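Side-chain contacts in YECBM32 (Yersinia enterocolitica, PDB 2JDA), which probably binds polygalacturonic acid, the backbone of pectin, in the bacterial periplasm as a family 32 carbohydrate-binding module: residues T36-A39 and W45-L48; I75-S78 and W84-L87; L115-T120 and N124-N129. One frame throughout, in Å; residues are numbered along the deposited sequence.

Interaction 1: residues T36-A39 and W45-L48; sequences TRWA and WVQL. With CA (calcium ion), chain C.
V46 packs over one face of the W38 indole between the two sheets of the beta-sandwich of this F5/8 type C (discoidin-like) domain. W38 lies on strand 38-41 of the mixed sheet and V46 on strand 44-50 of the five-stranded antiparallel sheet, so the contact spans the interior rather than pairing neighbouring strands. Both side chains set out toward each other and then slide past one another. CB of V46 sits over the ring, 3.8 Å from the centroid of the W38 six-membered ring and 10° off its normal, a well-aligned CH-pi contact. The CG1 methyl of V46 extends this footprint outward and reaches CZ3 of W38 at 3.6 Å. It arrives there because CG1 stands between the backbone N and the carbonyl carbon (chi1 61°). CB of W45 points away, and its backbone makes the contact instead: W45 O approaches CZ2 of W38 obliquely, at 3.7 Å. The polar edge of the buried indole is satisfied by G17, whose carbonyl oxygen accepts from NE1, while T117 and A15 add further packing round W38 and V13 and I29 pack on V46. The chain comes into this core from the metal site, where T36 lies two residues before the tryptophan and N28, D31, D33, N129 and E130 complete the shell of a calcium ion. T36 grips that ion twice: chi1 of 65° sets its hydroxyl between the backbone N and the carbonyl carbon, within reach of the same ion as the carbonyl oxygen, and T36 OG1 and T36 O each lie 2.5 Å from the calcium.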
loop_
_atom_site.group_PDB
_atom_site.type_symbol
_atom_site.label_atom_id
_atom_site.label_comp_id
_atom_site.label_asym_id
_atom_site.label_seq_id
_atom_site.Cartn_x
_atom_site.Cartn_y
_atom_site.Cartn_z
ATOM N N THR A 36 -2.891 5.104 -12.961
ATOM C CA THR A 36 -2.953 3.626 -13.075
ATOM C C THR A 36 -3.081 3.059 -11.657
ATOM O O THR A 36 -2.523 3.594 -10.698
ATOM C CB THR A 36 -1.676 3.066 -13.683
ATOM O OG1 THR A 36 -0.579 3.324 -12.797
ATOM C CG2 THR A 36 -1.370 3.712 -15.015
ATOM N N ARG A 37 -3.792 1.950 -11.536
ATOM C CA ARG A 37 -4.021 1.302 -10.245
ATOM C C ARG A 37 -3.912 -0.184 -10.321
ATOM O O ARG A 37 -4.078 -0.781 -11.361
ATOM C CB ARG A 37 -5.388 1.692 -9.708
ATOM C CG ARG A 37 -6.589 1.225 -10.502
ATOM C CD ARG A 37 -7.879 1.774 -9.961
ATOM N NE ARG A 37 -9.083 1.440 -10.711
ATOM C CZ ARG A 37 -9.538 2.130 -11.727
ATOM N NH1 ARG A 37 -8.854 3.142 -12.238
ATOM N NH2 ARG A 37 -10.682 1.744 -12.251
ATOM N N TRP A 38 -3.570 -0.757 -9.176
ATOM C CA TRP A 38 -3.813 -2.161 -8.882
ATOM C C TRP A 38 -5.190 -2.270 -8.257
ATOM O O TRP A 38 -5.544 -1.483 -7.374
ATOM C CB TRP A 38 -2.772 -2.674 -7.868
ATOM C CG TRP A 38 -3.100 -4.026 -7.304
ATOM C CD1 TRP A 38 -3.120 -5.211 -8.004
ATOM C CD2 TRP A 38 -3.466 -4.349 -5.972
ATOM N NE1 TRP A 38 -3.543 -6.237 -7.203
ATOM C CE2 TRP A 38 -3.714 -5.743 -5.927
ATOM C CE3 TRP A 38 -3.652 -3.597 -4.786
ATOM C CZ2 TRP A 38 -4.127 -6.381 -4.765
ATOM C CZ3 TRP A 38 -4.049 -4.233 -3.653
ATOM C CH2 TRP A 38 -4.275 -5.633 -3.648
ATOM N N ALA A 39 -5.938 -3.274 -8.668
ATOM C CA ALA A 39 -7.252 -3.572 -8.077
ATOM C C ALA A 39 -7.476 -5.076 -8.030
ATOM O O ALA A 39 -7.172 -5.781 -8.982
ATOM C CB ALA A 39 -8.367 -2.944 -8.840
ATOM N N TRP A 45 -3.841 -9.269 -1.235
ATOM C CA TRP A 45 -2.573 -8.728 -0.739
ATOM C C TRP A 45 -1.770 -8.247 -1.914
ATOM O O TRP A 45 -1.904 -8.732 -3.026
ATOM C CB TRP A 45 -1.762 -9.734 0.126
ATOM C CG TRP A 45 -1.470 -11.030 -0.517
ATOM C CD1 TRP A 45 -2.236 -12.152 -0.472
ATOM C CD2 TRP A 45 -0.429 -11.300 -1.464
ATOM N NE1 TRP A 45 -1.691 -13.126 -1.285
ATOM C CE2 TRP A 45 -0.583 -12.619 -1.905
ATOM C CE3 TRP A 45 0.658 -10.560 -1.955
ATOM C CZ2 TRP A 45 0.275 -13.211 -2.818
ATOM C CZ3 TRP A 45 1.531 -11.169 -2.837
ATOM C CH2 TRP A 45 1.328 -12.479 -3.273
ATOM N N VAL A 46 -0.916 -7.257 -1.649
ATOM C CA VAL A 46 0.070 -6.747 -2.598
ATOM C C VAL A 46 1.371 -6.588 -1.845
ATOM O O VAL A 46 1.383 -6.094 -0.698
ATOM C CB VAL A 46 -0.437 -5.456 -3.266
ATOM C CG1 VAL A 46 -0.702 -4.312 -2.278
ATOM C CG2 VAL A 46 0.555 -5.013 -4.358
ATOM N N GLN A 47 2.449 -7.069 -2.459
ATOM C CA GLN A 47 3.755 -7.175 -1.802
ATOM C C GLN A 47 4.794 -6.441 -2.607
ATOM O O GLN A 47 4.913 -6.622 -3.797
ATOM C CB GLN A 47 4.138 -8.626 -1.619
ATOM C CG GLN A 47 5.505 -8.871 -0.999
ATOM C CD GLN A 47 5.786 -10.340 -0.837
ATOM O OE1 GLN A 47 5.062 -11.004 -0.106
ATOM N NE2 GLN A 47 6.804 -10.867 -1.547
ATOM N N LEU A 48 5.506 -5.561 -1.934
ATOM C CA LEU A 48 6.523 -4.671 -2.486
ATOM C C LEU A 48 7.877 -5.181 -2.067
ATOM O O LEU A 48 8.140 -5.328 -0.845
ATOM C CB LEU A 48 6.324 -3.254 -1.984
ATOM C CG LEU A 48 4.929 -2.710 -2.083
ATOM C CD1 LEU A 48 4.840 -1.370 -1.382
ATOM C CD2 LEU A 48 4.452 -2.634 -3.506
HETATM CA CA CA C . -0.083 3.901 -10.413
#

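Interaction 2: residues I75-S78 and W84-L87; sequences IFYS and WQPL
F76 and Y77 pair with P86 and Q85 across an antiparallel beta ladder, in which three backbone hydrogen bonds set the register. Y77 and Q85 form a hydrogen-bonded pair: Y77 N donates to Q85 O at 2.8 Å, nearly along the C=O axis, and Q85 N returns a bond to Y77 O at 3.0 Å with an N-H...O angle of 171°. F76 and P86 are the adjoining non-hydrogen-bonded pair, after which L87 N donates to I75 O at 2.8 Å, more bent and tilted from the carbonyl plane, where the chain turns its corner.

CH-pi contacts follow. CB of Q85 lies over one face of the phenol, 4.0 Å from the centroid of the Y77 ring. At the other end CB of S78 covers the six-membered ring of W84, 3.7 Å from its centroid; with OG anti to the backbone N (chi1 179°), the S78 hydroxyl turns instead to the hairpin loop, where it bonds to N83 O and G81 N.

Apolar packing differs between the faces. F76 and P86 share one, with CB of F76 also against CE3 of W84 at 3.8 Å. On the other, CD2 of L87 meets CD2 of Y77 at 3.6 Å, and I75 joins L87; I59 packs on both, L103 on I75 and F105 on L87.

A water bridges the polar ends of Y77 and Q85, bonded to the Y77 hydroxyl, in whose ring plane it lies, and donating to Q85 OE1 at 2.8 Å. Ladder, cross-strand CH-pi contacts and tied-down loop together make up a beta hairpin, here the one formed by strands 71-78 and 85-92 at the margin of the five-stranded sheet in a beta-sandwich.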
loop_
_atom_site.group_PDB
_atom_site.type_symbol
_atom_site.label_atom_id
_atom_site.label_comp_id
_atom_site.label_asym_id
_atom_site.label_seq_id
_atom_site.Cartn_x
_atom_site.Cartn_y
_atom_site.Cartn_z
ATOM N N ILE A 75 -0.699 -3.711 7.304
ATOM C CA ILE A 75 0.653 -3.603 6.720
ATOM C C ILE A 75 1.611 -4.423 7.509
ATOM O O ILE A 75 1.625 -4.341 8.743
ATOM C CB ILE A 75 1.206 -2.169 6.722
ATOM C CG1 ILE A 75 0.227 -1.190 6.144
ATOM C CG2 ILE A 75 2.501 -2.089 5.951
ATOM C CD1 ILE A 75 0.614 0.255 6.365
ATOM N N PHE A 76 2.420 -5.200 6.796
ATOM C CA PHE A 76 3.400 -6.115 7.352
ATOM C C PHE A 76 4.762 -5.869 6.723
ATOM O O PHE A 76 4.850 -5.369 5.589
ATOM C CB PHE A 76 3.005 -7.590 7.150
ATOM C CG PHE A 76 1.726 -7.943 7.801
ATOM C CD1 PHE A 76 1.706 -8.435 9.101
ATOM C CD2 PHE A 76 0.518 -7.722 7.156
ATOM C CE1 PHE A 76 0.474 -8.737 9.714
ATOM C CE2 PHE A 76 -0.682 -8.015 7.759
ATOM C CZ PHE A 76 -0.683 -8.495 9.062
ATOM N N TYR A 77 5.801 -6.209 7.471
ATOM C CA TYR A 77 7.152 -6.119 6.942
ATOM C C TYR A 77 7.926 -7.404 7.208
ATOM O O TYR A 77 7.635 -8.183 8.112
ATOM C CB TYR A 77 7.913 -4.912 7.503
ATOM C CG TYR A 77 8.213 -4.965 8.996
ATOM C CD1 TYR A 77 9.461 -5.368 9.462
ATOM C CD2 TYR A 77 7.244 -4.636 9.937
ATOM C CE1 TYR A 77 9.729 -5.407 10.868
ATOM C CE2 TYR A 77 7.507 -4.697 11.314
ATOM C CZ TYR A 77 8.755 -5.053 11.765
ATOM O OH TYR A 77 8.968 -5.105 13.149
ATOM N N SER A 78 8.971 -7.621 6.411
ATOM C CA SER A 78 9.764 -8.851 6.466
ATOM C C SER A 78 11.106 -8.638 5.775
ATOM O O SER A 78 11.221 -7.800 4.867
ATOM C CB SER A 78 9.027 -9.978 5.714
ATOM O OG SER A 78 9.719 -11.192 5.702
ATOM N N TRP A 84 6.418 -12.566 8.713
ATOM C CA TRP A 84 5.911 -11.214 8.702
ATOM C C TRP A 84 5.668 -10.706 10.110
ATOM O O TRP A 84 5.196 -11.443 10.989
ATOM C CB TRP A 84 4.590 -11.165 7.908
ATOM C CG TRP A 84 4.750 -11.605 6.485
ATOM C CD1 TRP A 84 4.554 -12.849 5.991
ATOM C CD2 TRP A 84 5.257 -10.819 5.381
ATOM N NE1 TRP A 84 4.867 -12.892 4.662
ATOM C CE2 TRP A 84 5.334 -11.670 4.268
ATOM C CE3 TRP A 84 5.644 -9.471 5.215
ATOM C CZ2 TRP A 84 5.761 -11.225 3.024
ATOM C CZ3 TRP A 84 6.082 -9.045 3.991
ATOM C CH2 TRP A 84 6.135 -9.918 2.919
ATOM N N GLN A 85 5.945 -9.410 10.289
ATOM C CA GLN A 85 5.598 -8.654 11.473
ATOM C C GLN A 85 4.705 -7.484 11.115
ATOM O O GLN A 85 4.889 -6.847 10.074
ATOM C CB GLN A 85 6.851 -8.151 12.170
ATOM C CG GLN A 85 7.651 -9.282 12.843
ATOM C CD GLN A 85 8.741 -8.692 13.739
ATOM O OE1 GLN A 85 9.765 -8.374 13.235
ATOM N NE2 GLN A 85 8.431 -8.413 15.015
ATOM N N PRO A 86 3.720 -7.178 11.935
ATOM C CA PRO A 86 2.837 -6.076 11.615
ATOM C C PRO A 86 3.427 -4.725 11.906
ATOM O O PRO A 86 4.022 -4.522 13.005
ATOM C CB PRO A 86 1.637 -6.329 12.496
ATOM C CG PRO A 86 2.193 -7.011 13.615
ATOM C CD PRO A 86 3.323 -7.862 13.172
ATOM N N LEU A 87 3.211 -3.793 10.974
ATOM C CA LEU A 87 3.344 -2.372 11.289
ATOM C C LEU A 87 2.071 -1.848 11.885
ATOM O O LEU A 87 2.142 -1.032 12.824
ATOM C CB LEU A 87 3.653 -1.551 10.083
ATOM C CG LEU A 87 5.031 -1.633 9.474
ATOM C CD1 LEU A 87 5.151 -0.734 8.239
ATOM C CD2 LEU A 87 6.125 -1.271 10.530
HETATM O O HOH W 1 11.133 -6.226 14.280
#

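Interaction 3: residues L115-T120 and N124-N129; sequences LDTFGT and NWSAIN. With CA (calcium ion), chain C.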
loop_
_atom_site.group_PDB
_atom_site.type_symbol
_atom_site.label_atom_id
_atom_site.label_comp_id
_atom_site.label_asym_id
_atom_site.label_seq_id
_atom_site.Cartn_x
_atom_site.Cartn_y
_atom_site.Cartn_z
ATOM N N LEU A 115 0.825 -5.377 2.036
ATOM C CA LEU A 115 -0.473 -4.914 2.479
ATOM C C LEU A 115 -1.471 -6.029 2.259
ATOM O O LEU A 115 -1.602 -6.531 1.143
ATOM C CB LEU A 115 -0.942 -3.668 1.729
ATOM C CG LEU A 115 -0.357 -2.343 2.202
ATOM C CD1 LEU A 115 1.084 -2.272 1.898
ATOM C CD2 LEU A 115 -1.064 -1.195 1.530
ATOM N N ASP A 116 -2.149 -6.439 3.328
ATOM C CA ASP A 116 -3.280 -7.348 3.229
ATOM C C ASP A 116 -4.503 -6.428 3.220
ATOM O O ASP A 116 -4.646 -5.563 4.099
ATOM C CB ASP A 116 -3.350 -8.304 4.410
ATOM C CG ASP A 116 -2.173 -9.265 4.497
ATOM O OD1 ASP A 116 -1.364 -9.409 3.506
ATOM O OD2 ASP A 116 -1.967 -9.903 5.573
ATOM N N THR A 117 -5.371 -6.565 2.231
ATOM C CA THR A 117 -6.458 -5.612 2.013
ATOM C C THR A 117 -7.792 -6.347 2.091
ATOM O O THR A 117 -7.905 -7.524 1.756
ATOM C CB THR A 117 -6.326 -4.878 0.668
ATOM O OG1 THR A 117 -6.423 -5.802 -0.416
ATOM C CG2 THR A 117 -4.964 -4.211 0.532
ATOM N N PHE A 118 -8.814 -5.613 2.518
ATOM C CA PHE A 118 -10.116 -6.201 2.863
ATOM C C PHE A 118 -11.279 -5.522 2.162
ATOM O O PHE A 118 -12.440 -5.681 2.611
ATOM C CB PHE A 118 -10.322 -6.178 4.391
ATOM C CG PHE A 118 -9.189 -6.784 5.159
ATOM C CD1 PHE A 118 -9.110 -8.128 5.361
ATOM C CD2 PHE A 118 -8.163 -6.011 5.650
ATOM C CE1 PHE A 118 -8.019 -8.685 6.013
ATOM C CE2 PHE A 118 -7.071 -6.581 6.337
ATOM C CZ PHE A 118 -7.001 -7.898 6.467
ATOM N N GLY A 119 -11.007 -4.800 1.056
ATOM C CA GLY A 119 -12.034 -4.057 0.349
ATOM C C GLY A 119 -12.317 -2.746 1.010
ATOM O O GLY A 119 -11.570 -2.291 1.879
ATOM N N THR A 120 -13.424 -2.120 0.598
ATOM C CA THR A 120 -13.799 -0.831 1.147
ATOM C C THR A 120 -15.145 -0.942 1.834
ATOM O O THR A 120 -15.760 -2.043 1.957
ATOM C CB THR A 120 -13.864 0.251 0.078
ATOM O OG1 THR A 120 -14.987 0.016 -0.835
ATOM C CG2 THR A 120 -12.644 0.299 -0.761
ATOM N N ASN A 124 -16.339 -4.817 -2.409
ATOM C CA ASN A 124 -15.281 -5.707 -1.959
ATOM C C ASN A 124 -14.043 -5.561 -2.860
ATOM O O ASN A 124 -13.147 -6.398 -2.796
ATOM C CB ASN A 124 -15.701 -7.193 -1.814
ATOM C CG ASN A 124 -15.839 -7.856 -3.099
ATOM O OD1 ASN A 124 -15.848 -7.201 -4.170
ATOM N ND2 ASN A 124 -15.974 -9.166 -3.046
ATOM N N TRP A 125 -13.919 -4.470 -3.581
ATOM C CA TRP A 125 -12.683 -4.205 -4.314
ATOM C C TRP A 125 -11.690 -3.430 -3.449
ATOM O O TRP A 125 -12.054 -2.518 -2.703
ATOM C CB TRP A 125 -12.913 -3.428 -5.611
ATOM C CG TRP A 125 -13.534 -4.248 -6.695
ATOM C CD1 TRP A 125 -14.872 -4.432 -6.933
ATOM C CD2 TRP A 125 -12.853 -5.028 -7.643
ATOM N NE1 TRP A 125 -15.049 -5.272 -8.009
ATOM C CE2 TRP A 125 -13.819 -5.636 -8.476
ATOM C CE3 TRP A 125 -11.513 -5.257 -7.920
ATOM C CZ2 TRP A 125 -13.483 -6.470 -9.500
ATOM C CZ3 TRP A 125 -11.196 -6.106 -8.926
ATOM C CH2 TRP A 125 -12.157 -6.666 -9.738
ATOM N N SER A 126 -10.428 -3.810 -3.579
ATOM C CA SER A 126 -9.301 -3.068 -3.052
ATOM C C SER A 126 -8.595 -2.438 -4.221
ATOM O O SER A 126 -8.201 -3.153 -5.143
ATOM C CB SER A 126 -8.342 -4.010 -2.312
ATOM O OG SER A 126 -8.956 -4.627 -1.175
ATOM N N ALA A 127 -8.445 -1.122 -4.244
ATOM C CA ALA A 127 -7.865 -0.467 -5.399
ATOM C C ALA A 127 -6.930 0.657 -4.919
ATOM O O ALA A 127 -7.346 1.517 -4.147
ATOM C CB ALA A 127 -8.971 0.071 -6.326
ATOM N N ILE A 128 -5.694 0.634 -5.370
ATOM C CA ILE A 128 -4.649 1.552 -4.929
ATOM C C ILE A 128 -3.959 2.139 -6.147
ATOM O O ILE A 128 -3.426 1.409 -6.959
ATOM C CB ILE A 128 -3.652 0.873 -3.960
ATOM C CG1 ILE A 128 -4.383 0.334 -2.727
ATOM C CG2 ILE A 128 -2.605 1.850 -3.578
ATOM C CD1 ILE A 128 -3.542 -0.594 -1.794
ATOM N N ASN A 129 -3.972 3.469 -6.244
ATOM C CA ASN A 129 -3.311 4.130 -7.366
ATOM C C ASN A 129 -1.799 4.093 -7.246
ATOM O O ASN A 129 -1.067 3.895 -8.239
ATOM C CB ASN A 129 -3.755 5.588 -7.481
ATOM C CG ASN A 129 -5.241 5.772 -7.750
ATOM O OD1 ASN A 129 -5.922 4.901 -8.278
ATOM N ND2 ASN A 129 -5.776 6.967 -7.355
HETATM CA CA CA C . -0.083 3.901 -10.413
HETATM O O HOH W 2 -14.222 -0.876 -3.284
#
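T117 and S126 meet where two strands from different sheets of the beta-sandwich cross. The axes of 115-120 and 125-128 approach to 4.9 Å and run 100° apart, so side chains and isolated backbone atoms join them in place of a ladder. The tight part is the middle and inner side. T117 OG1 donates a weak hydrogen bond to S126 OG at 2.9 Å. The T117 hydroxyl takes the position between the backbone N and the carbonyl carbon (chi1 63°), which brings it up beside CB and OG of S126. G119, with a positive phi of 81° that suits glycine, passes close over the other strand: its N lies 3.0 Å from S126 OG and its CA makes a CA-H...O contact with W125 O at 3.4 Å. Deeper in the core, the methyls CD2 of L115 and CD1 of I128 just meet at 4.2 Å, with L71 also packing on I128 and V46 on L115.

Towards the tip of the connection the contact slackens. N124 is exposed; CB of N124 and CB of W125 point away from 115-120, and the W125 side chain packs on A39 and S41. Here T120 reaches W125 O partly through CG2 and partly through a water that accepts from T120 OG1 and donates to the carbonyl; the same hydroxyl also bonds to V122 N and N123 N, closing the turn. The opposite end of 124-129 swings round a corner into the metal site, where N129 O binds the calcium ion at 2.4 Å.

Along the chain the three contacts follow in series, within a single F5/8 type C domain. Interactions 1 and 3 are close neighbours, their centres about 8 Å apart: strand 38-41 pairs with 125-133 in the mixed sheet, and 44-50 with 112-120 in the five-stranded one. Each contact has one strand in either sheet and so bridges the two, and each supplies a carbonyl to the same calcium ion, so the metal ties together chain regions far apart in sequence. Interaction 2 stands apart, its centre about 16 and 17 Å from those of interactions 1 and 3, but its strand 71-78 lies beside 112-120. The five-stranded sheet thus connects the outlying hairpin to the metal-bearing side of the sandwich.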